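Local coordinates for substrate binding periplasmic protein (PDB 3LOP) that binds leucine in the cleft between its lobes and probably delivers it to a transporter of the inner membrane, at residues Asp5-Gln10 with Thr46-Ala51; Leu31-Leu36 with Lys294-Ala299; Pro74-Thr79 with Arg99-Gly104. One frame throughout, in Å; residues are numbered along the deposited sequence.

Contact 1 of 3, residues Asp5-Gln10 with Thr46-Ala51; sequences DISVIQ and TIRLVA. With EDO (1,2-ethanediol), chain C.
Arg48 rises from its own strand, and Ser7 OG meets the NE/NH2 edge of its guanidinium from the neighbouring one, accepting from both nitrogens; NE lies 2.9 Å from Ser7 OG. The oxygen sits close to the guanidinium plane, though both hydrogen bonds are bent (144° for NE-H, 139° for NH2-H), as expected when two neighbouring donors share one oxygen. A turn at chi3 (66°) in the otherwise extended arginine swings the group round to the serine, and CG2 of Val50 lies against one guanidinium face. NH2 also has a long, weak ion pair with Asp72.

Strands 6-10 and 47-51 run parallel as the two strands of a beta-alpha-beta crossover completed by helix 19-38, in a lobe of the periplasmic binding protein fold. Five backbone hydrogen bonds join them, among them Val8 N to Arg48 O and Val50 N to Val8 O, each 2.8 Å.

On the other sheet face, CD1 of Ile47 is set obliquely against Ile6, 3.7 Å from its CB. Leu49 likewise slants across Val8, with Leu49 CD1 4.1 Å from Val8 CG1, and that methyl packs on CG of Gln10. Leu49 N donates to O2 of a bound ethanediol at 2.9 Å.

Contact 2 of 3, residues Leu31-Leu36 with Lys294-Ala299; sequences LYFDWL and KVLAEA. With EDO (1,2-ethanediol), chain C.
The Tyr32 ring carries the aliphatic part of Lys294 on one face and CB of Ala297 at its edge. Lys294 CB stands 3.8 Å from the ring centroid and only 14° off the normal, a CH-pi contact, while CG of the lysine passes on toward the phenol end, 3.5 Å from Tyr32 OH. The lysine chain is extended throughout and slants across the ring; its NZ goes beyond the contact to a salt bridge with Glu267. Tyr32 points at helix 284-303, and a chi1 of -175° carries its ring out against Lys294. Phe290 of that helix meets the same ring edge-to-face.

Phe33 presents its edge instead. CE1 faces Ala297 CB and CZ faces CD2 of Leu296, both at 4.4 Å, a looser touch than that of the tyrosine. Ala297 CB is thus touched by three side chains of the other helix, for CD2 of Leu36 also comes to 4.0 Å from it.

A single water bridges the polar atoms: it donates to Lys294 O and lies 3.0 Å from Tyr32 OH. This ties the hydroxyl to the backbone of the other helix without a direct bond.

The axes of 31-36 and 294-299 come no closer than 10.5 Å and their directions differ by 44°, so side chains make the junction. Both helices lie against the same side of the N-terminal lobe's parallel sheet, where Phe33 and Leu296 rest on Leu78 of strand 74-78; helix 263-275 takes up Trp35, and helix 309-317 packs against Leu296 and Ala299.

Contact 3 of 3, residues Pro74-Thr79 with Arg99-Gly104; sequences PVALLT and RLPLVG
Leu77 is bonded through both its backbone polar atoms to the partner strand: its N donates to Pro101 O and its O accepts from Val103 N, each at 2.8 Å. Thr79 N to Val103 O follows at 3.2 Å. All three bonds are fairly straight, the straightest, Leu77 N to Pro101 O, at 168°. Weaker CA-H...O contacts lie between them, such as Leu102 CA to Leu77 O.

This is a parallel pairing in the central sheet of the N-terminal lobe, 74-78 and 102-103 lying side by side in the strand order 2-1-3-4-5 found in type I periplasmic binding proteins. It begins just past a Schellman motif, in which Arg99 with positive phi ends the preceding helix and Leu100 turns in toward the sheet.

The remaining contact is apolar. A chi1 of -169° extends the Leu100 side chain across to 74-79, driving CD1 against the chain at the corner by Val75, 3.4 Å from Ala76 N; it crosses the Pro74 ring at about a right angle, and its other methyl, CD2, packs on Leu77 CB. Farther along the same face, CD1 of Leu102 slants across Leu77, 3.8 Å from CG. The opposite face begins with the Pro101 ring, whose CG lies 3.7 Å from Ala76 CB. There Leu78 and Val103 run side by side, with Leu78 CD2 3.9 Å from Val103 CB. Val75 O, buried against the CG-CD edge of the Pro101 ring, has no polar partner in the model.

From the N terminus, strand 6-12 leads through helix 19-38 to strand 47-53, and contact 1 closes this first loop. Contact 3 follows in series, closing the short, mostly helical excursion from 74-79 to 99-104. Strands 6-12 and 74-78 are neighbours, so contacts 1 and 3 share one sheet, linked by backbone pairs such as Ile9 O with Leu78 N. Contact 2 spans far more of the chain: it starts within the loop of contact 1, which it therefore crosses, and encloses contact 3 entirely. By bringing 294-299 back beside 31-36, it ties a late helix to this early sheet, Leu296 touching Val8, Ala76 and Leu78.

Contact 1 of 3, residues Asp5-Gln10 with Thr46-Ala51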
# COMPACT_ATOMS: atom_id res chain seq x y z
N ASP A 5 -20.79 -15.37 13.19
CA ASP A 5 -20.17 -14.78 11.97
C ASP A 5 -18.69 -15.14 11.90
O ASP A 5 -18.13 -15.69 12.85
CB ASP A 5 -20.28 -13.25 12.00
CG ASP A 5 -21.68 -12.76 12.29
OD1 ASP A 5 -22.61 -13.16 11.57
OD2 ASP A 5 -21.84 -11.97 13.25
N ILE A 6 -18.07 -14.82 10.77
CA ILE A 6 -16.65 -15.04 10.58
C ILE A 6 -16.06 -13.64 10.68
O ILE A 6 -16.40 -12.77 9.88
CB ILE A 6 -16.34 -15.64 9.20
CG1 ILE A 6 -16.97 -17.02 9.08
CG2 ILE A 6 -14.83 -15.71 8.98
CD1 ILE A 6 -16.82 -17.66 7.71
N SER A 7 -15.18 -13.42 11.65
CA SER A 7 -14.60 -12.10 11.84
C SER A 7 -13.22 -11.90 11.25
O SER A 7 -12.40 -12.82 11.20
CB SER A 7 -14.57 -11.75 13.32
OG SER A 7 -15.88 -11.59 13.84
N VAL A 8 -12.98 -10.67 10.80
CA VAL A 8 -11.71 -10.25 10.22
C VAL A 8 -11.41 -8.91 10.89
O VAL A 8 -12.32 -8.11 11.12
CB VAL A 8 -11.83 -10.06 8.69
CG1 VAL A 8 -10.52 -9.53 8.13
CG2 VAL A 8 -12.20 -11.38 8.03
N ILE A 9 -10.14 -8.66 11.21
CA ILE A 9 -9.80 -7.40 11.86
C ILE A 9 -8.81 -6.54 11.07
O ILE A 9 -8.11 -7.01 10.19
CB ILE A 9 -9.21 -7.63 13.27
CG1 ILE A 9 -7.94 -8.49 13.19
CG2 ILE A 9 -10.25 -8.30 14.17
CD1 ILE A 9 -7.20 -8.59 14.51
N GLN A 10 -8.80 -5.25 11.42
CA GLN A 10 -7.91 -4.28 10.79
C GLN A 10 -7.46 -3.28 11.84
O GLN A 10 -8.25 -2.83 12.66
CB GLN A 10 -8.61 -3.48 9.69
CG GLN A 10 -8.80 -4.15 8.35
CD GLN A 10 -9.31 -3.17 7.32
OE1 GLN A 10 -10.27 -2.44 7.57
NE2 GLN A 10 -8.67 -3.14 6.16
N THR A 46 -22.00 -14.88 7.44
CA THR A 46 -21.80 -13.44 7.38
C THR A 46 -20.37 -13.10 7.79
O THR A 46 -19.86 -13.63 8.77
CB THR A 46 -22.71 -12.68 8.37
OG1 THR A 46 -24.08 -13.00 8.14
CG2 THR A 46 -22.56 -11.19 8.21
N ILE A 47 -19.74 -12.19 7.05
CA ILE A 47 -18.39 -11.77 7.38
C ILE A 47 -18.49 -10.46 8.16
O ILE A 47 -19.22 -9.55 7.77
CB ILE A 47 -17.54 -11.53 6.12
CG1 ILE A 47 -17.50 -12.79 5.26
CG2 ILE A 47 -16.13 -11.09 6.52
CD1 ILE A 47 -16.95 -14.01 5.98
N ARG A 48 -17.78 -10.39 9.28
CA ARG A 48 -17.79 -9.18 10.09
C ARG A 48 -16.38 -8.61 10.12
O ARG A 48 -15.44 -9.29 10.54
CB ARG A 48 -18.24 -9.47 11.52
CG ARG A 48 -18.27 -8.22 12.39
CD ARG A 48 -18.58 -8.50 13.86
NE ARG A 48 -17.53 -9.29 14.51
CZ ARG A 48 -17.33 -9.31 15.82
NH1 ARG A 48 -18.10 -8.58 16.62
NH2 ARG A 48 -16.36 -10.05 16.33
N LEU A 49 -16.24 -7.37 9.67
CA LEU A 49 -14.95 -6.70 9.69
C LEU A 49 -14.93 -5.73 10.85
O LEU A 49 -15.80 -4.86 10.97
CB LEU A 49 -14.72 -5.93 8.38
CG LEU A 49 -13.50 -5.00 8.37
CD1 LEU A 49 -12.22 -5.81 8.54
CD2 LEU A 49 -13.46 -4.24 7.05
N VAL A 50 -13.94 -5.88 11.73
CA VAL A 50 -13.79 -5.02 12.88
C VAL A 50 -12.50 -4.23 12.68
O VAL A 50 -11.44 -4.81 12.45
CB VAL A 50 -13.69 -5.84 14.19
CG1 VAL A 50 -13.64 -4.91 15.39
CG2 VAL A 50 -14.88 -6.78 14.30
N ALA A 51 -12.59 -2.91 12.77
CA ALA A 51 -11.42 -2.06 12.58
C ALA A 51 -11.13 -1.23 13.82
O ALA A 51 -12.02 -0.99 14.64
CB ALA A 51 -11.63 -1.15 11.38
C1 EDO C . -18.56 -6.22 6.70
O1 EDO C . -17.96 -4.95 6.45
C2 EDO C . -19.47 -6.14 7.91
O2 EDO C . -18.69 -5.94 9.08

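Contact 2 of 3, residues Leu31-Leu36 with Lys294-Ala299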
# COMPACT_ATOMS: atom_id res chain seq x y z
N LEU A 31 -16.16 -2.25 1.95
CA LEU A 31 -17.00 -2.30 0.77
C LEU A 31 -17.06 -3.72 0.22
O LEU A 31 -18.14 -4.23 -0.08
CB LEU A 31 -16.47 -1.36 -0.32
CG LEU A 31 -17.23 -1.42 -1.65
CD1 LEU A 31 -18.68 -1.01 -1.45
CD2 LEU A 31 -16.55 -0.52 -2.67
N TYR A 32 -15.90 -4.36 0.09
CA TYR A 32 -15.91 -5.71 -0.44
C TYR A 32 -16.72 -6.67 0.43
O TYR A 32 -17.52 -7.45 -0.07
CB TYR A 32 -14.50 -6.27 -0.61
CG TYR A 32 -14.57 -7.63 -1.27
CD1 TYR A 32 -14.87 -7.73 -2.63
CD2 TYR A 32 -14.49 -8.80 -0.52
CE1 TYR A 32 -15.11 -8.97 -3.22
CE2 TYR A 32 -14.73 -10.04 -1.09
CZ TYR A 32 -15.04 -10.12 -2.44
OH TYR A 32 -15.33 -11.34 -3.01
N PHE A 33 -16.51 -6.61 1.74
CA PHE A 33 -17.24 -7.52 2.62
C PHE A 33 -18.74 -7.22 2.65
O PHE A 33 -19.54 -8.15 2.72
CB PHE A 33 -16.64 -7.50 4.03
CG PHE A 33 -15.28 -8.16 4.11
CD1 PHE A 33 -15.06 -9.39 3.50
CD2 PHE A 33 -14.23 -7.55 4.78
CE1 PHE A 33 -13.81 -10.00 3.56
CE2 PHE A 33 -12.98 -8.16 4.85
CZ PHE A 33 -12.77 -9.39 4.23
N ASP A 34 -19.12 -5.95 2.59
CA ASP A 34 -20.55 -5.62 2.58
C ASP A 34 -21.16 -6.18 1.29
O ASP A 34 -22.26 -6.71 1.29
CB ASP A 34 -20.78 -4.11 2.62
CG ASP A 34 -20.55 -3.51 4.00
OD1 ASP A 34 -20.60 -4.27 4.99
OD2 ASP A 34 -20.34 -2.28 4.09
N TRP A 35 -20.41 -6.06 0.20
CA TRP A 35 -20.82 -6.55 -1.12
C TRP A 35 -20.95 -8.07 -1.08
O TRP A 35 -21.94 -8.64 -1.55
CB TRP A 35 -19.76 -6.09 -2.13
CG TRP A 35 -19.73 -6.73 -3.50
CD1 TRP A 35 -18.66 -7.37 -4.06
CD2 TRP A 35 -20.74 -6.66 -4.52
NE1 TRP A 35 -18.92 -7.68 -5.37
CE2 TRP A 35 -20.19 -7.26 -5.68
CE3 TRP A 35 -22.04 -6.14 -4.58
CZ2 TRP A 35 -20.90 -7.36 -6.89
CZ3 TRP A 35 -22.74 -6.24 -5.79
CH2 TRP A 35 -22.17 -6.84 -6.92
N LEU A 36 -19.96 -8.73 -0.49
CA LEU A 36 -19.97 -10.18 -0.36
C LEU A 36 -21.18 -10.61 0.46
O LEU A 36 -21.87 -11.58 0.11
CB LEU A 36 -18.68 -10.65 0.33
CG LEU A 36 -18.51 -12.15 0.55
CD1 LEU A 36 -18.46 -12.87 -0.79
CD2 LEU A 36 -17.24 -12.41 1.34
N LYS A 294 -10.83 -9.43 -0.89
CA LYS A 294 -11.28 -10.48 -1.79
C LYS A 294 -10.35 -11.69 -1.73
O LYS A 294 -10.81 -12.83 -1.77
CB LYS A 294 -11.38 -9.95 -3.23
CG LYS A 294 -12.04 -10.94 -4.17
CD LYS A 294 -12.38 -10.32 -5.51
CE LYS A 294 -13.13 -11.31 -6.39
NZ LYS A 294 -13.50 -10.72 -7.70
N VAL A 295 -9.05 -11.45 -1.65
CA VAL A 295 -8.09 -12.55 -1.56
C VAL A 295 -8.34 -13.33 -0.27
O VAL A 295 -8.35 -14.57 -0.27
CB VAL A 295 -6.64 -12.01 -1.56
CG1 VAL A 295 -5.67 -13.12 -1.16
CG2 VAL A 295 -6.28 -11.50 -2.95
N LEU A 296 -8.54 -12.62 0.83
CA LEU A 296 -8.81 -13.26 2.11
C LEU A 296 -10.12 -14.03 2.04
O LEU A 296 -10.22 -15.15 2.55
CB LEU A 296 -8.86 -12.22 3.23
CG LEU A 296 -9.26 -12.73 4.62
CD1 LEU A 296 -8.33 -13.86 5.07
CD2 LEU A 296 -9.20 -11.56 5.60
N ALA A 297 -11.13 -13.44 1.42
CA ALA A 297 -12.43 -14.09 1.30
C ALA A 297 -12.34 -15.43 0.57
O ALA A 297 -13.01 -16.39 0.95
CB ALA A 297 -13.42 -13.17 0.58
N GLU A 298 -11.52 -15.49 -0.47
CA GLU A 298 -11.34 -16.73 -1.22
C GLU A 298 -10.71 -17.79 -0.33
O GLU A 298 -11.09 -18.96 -0.37
CB GLU A 298 -10.47 -16.48 -2.45
CG GLU A 298 -10.10 -17.73 -3.26
CD GLU A 298 -11.29 -18.50 -3.80
OE1 GLU A 298 -12.41 -17.94 -3.87
OE2 GLU A 298 -11.11 -19.68 -4.17
N ALA A 299 -9.75 -17.38 0.49
CA ALA A 299 -9.10 -18.32 1.40
C ALA A 299 -10.12 -18.82 2.42
O ALA A 299 -10.15 -20.00 2.75
CB ALA A 299 -7.93 -17.65 2.10
C1 EDO C . -18.56 -6.22 6.70
O1 EDO C . -17.96 -4.95 6.45
C2 EDO C . -19.47 -6.14 7.91
O2 EDO C . -18.69 -5.94 9.08
O HOH W 1 -13.54 -13.70 -2.80

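Contact 3 of 3, residues Pro74-Thr79 with Arg99-Gly104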
# COMPACT_ATOMS: atom_id res chain seq x y z
N PRO A 74 -11.04 -13.28 15.41
CA PRO A 74 -10.82 -13.16 13.97
C PRO A 74 -10.05 -14.34 13.37
O PRO A 74 -9.29 -15.02 14.06
CB PRO A 74 -10.03 -11.87 13.86
CG PRO A 74 -9.16 -11.95 15.07
CD PRO A 74 -10.13 -12.39 16.15
N VAL A 75 -10.24 -14.57 12.08
CA VAL A 75 -9.53 -15.63 11.39
C VAL A 75 -8.33 -15.04 10.66
O VAL A 75 -7.44 -15.77 10.22
CB VAL A 75 -10.43 -16.37 10.36
CG1 VAL A 75 -11.58 -17.05 11.09
CG2 VAL A 75 -10.96 -15.39 9.32
N ALA A 76 -8.29 -13.72 10.55
CA ALA A 76 -7.18 -13.05 9.88
C ALA A 76 -7.19 -11.54 10.12
O ALA A 76 -8.20 -10.98 10.56
CB ALA A 76 -7.23 -13.34 8.38
N LEU A 77 -6.06 -10.92 9.82
CA LEU A 77 -5.84 -9.48 9.95
C LEU A 77 -5.59 -8.93 8.54
O LEU A 77 -4.90 -9.57 7.74
CB LEU A 77 -4.62 -9.22 10.84
CG LEU A 77 -4.04 -7.80 10.94
CD1 LEU A 77 -5.03 -6.87 11.64
CD2 LEU A 77 -2.74 -7.86 11.72
N LEU A 78 -6.13 -7.75 8.24
CA LEU A 78 -5.98 -7.14 6.92
C LEU A 78 -5.31 -5.77 6.89
O LEU A 78 -5.47 -4.96 7.80
CB LEU A 78 -7.35 -6.97 6.25
CG LEU A 78 -8.09 -8.12 5.59
CD1 LEU A 78 -9.48 -7.65 5.18
CD2 LEU A 78 -7.31 -8.59 4.36
N THR A 79 -4.58 -5.54 5.80
CA THR A 79 -3.91 -4.27 5.47
C THR A 79 -3.41 -3.31 6.55
O THR A 79 -3.87 -2.17 6.64
CB THR A 79 -4.82 -3.45 4.54
OG1 THR A 79 -5.99 -3.02 5.26
CG2 THR A 79 -5.28 -4.30 3.36
N ARG A 99 -1.45 -16.61 16.18
CA ARG A 99 -1.50 -17.51 15.02
C ARG A 99 -2.43 -16.86 14.00
O ARG A 99 -3.21 -17.53 13.32
CB ARG A 99 -2.04 -18.89 15.41
CG ARG A 99 -1.05 -19.70 16.24
CD ARG A 99 -1.58 -21.10 16.56
NE ARG A 99 -2.76 -21.05 17.41
CZ ARG A 99 -4.00 -21.25 16.99
NH1 ARG A 99 -4.24 -21.54 15.71
NH2 ARG A 99 -5.01 -21.16 17.84
N LEU A 100 -2.32 -15.54 13.90
CA LEU A 100 -3.17 -14.76 13.01
C LEU A 100 -2.48 -14.32 11.73
O LEU A 100 -1.51 -13.56 11.77
CB LEU A 100 -3.67 -13.52 13.76
CG LEU A 100 -4.77 -12.71 13.09
CD1 LEU A 100 -6.05 -13.51 13.07
CD2 LEU A 100 -4.98 -11.40 13.85
N PRO A 101 -2.97 -14.78 10.57
CA PRO A 101 -2.35 -14.38 9.31
C PRO A 101 -2.65 -12.92 8.99
O PRO A 101 -3.76 -12.44 9.22
CB PRO A 101 -2.96 -15.34 8.30
CG PRO A 101 -4.31 -15.62 8.87
CD PRO A 101 -4.03 -15.78 10.35
N LEU A 102 -1.64 -12.21 8.48
CA LEU A 102 -1.79 -10.82 8.08
C LEU A 102 -1.79 -10.83 6.56
O LEU A 102 -0.75 -11.04 5.93
CB LEU A 102 -0.62 -9.98 8.61
CG LEU A 102 -0.42 -8.58 8.01
CD1 LEU A 102 -1.74 -7.83 7.97
CD2 LEU A 102 0.61 -7.81 8.82
N VAL A 103 -2.96 -10.60 5.97
CA VAL A 103 -3.11 -10.61 4.53
C VAL A 103 -3.04 -9.21 3.95
O VAL A 103 -3.74 -8.30 4.40
CB VAL A 103 -4.45 -11.26 4.11
CG1 VAL A 103 -4.62 -11.20 2.60
CG2 VAL A 103 -4.48 -12.71 4.59
N GLY A 104 -2.18 -9.04 2.95
CA GLY A 104 -2.05 -7.75 2.29
C GLY A 104 -1.56 -6.57 3.10
O GLY A 104 -2.20 -5.52 3.09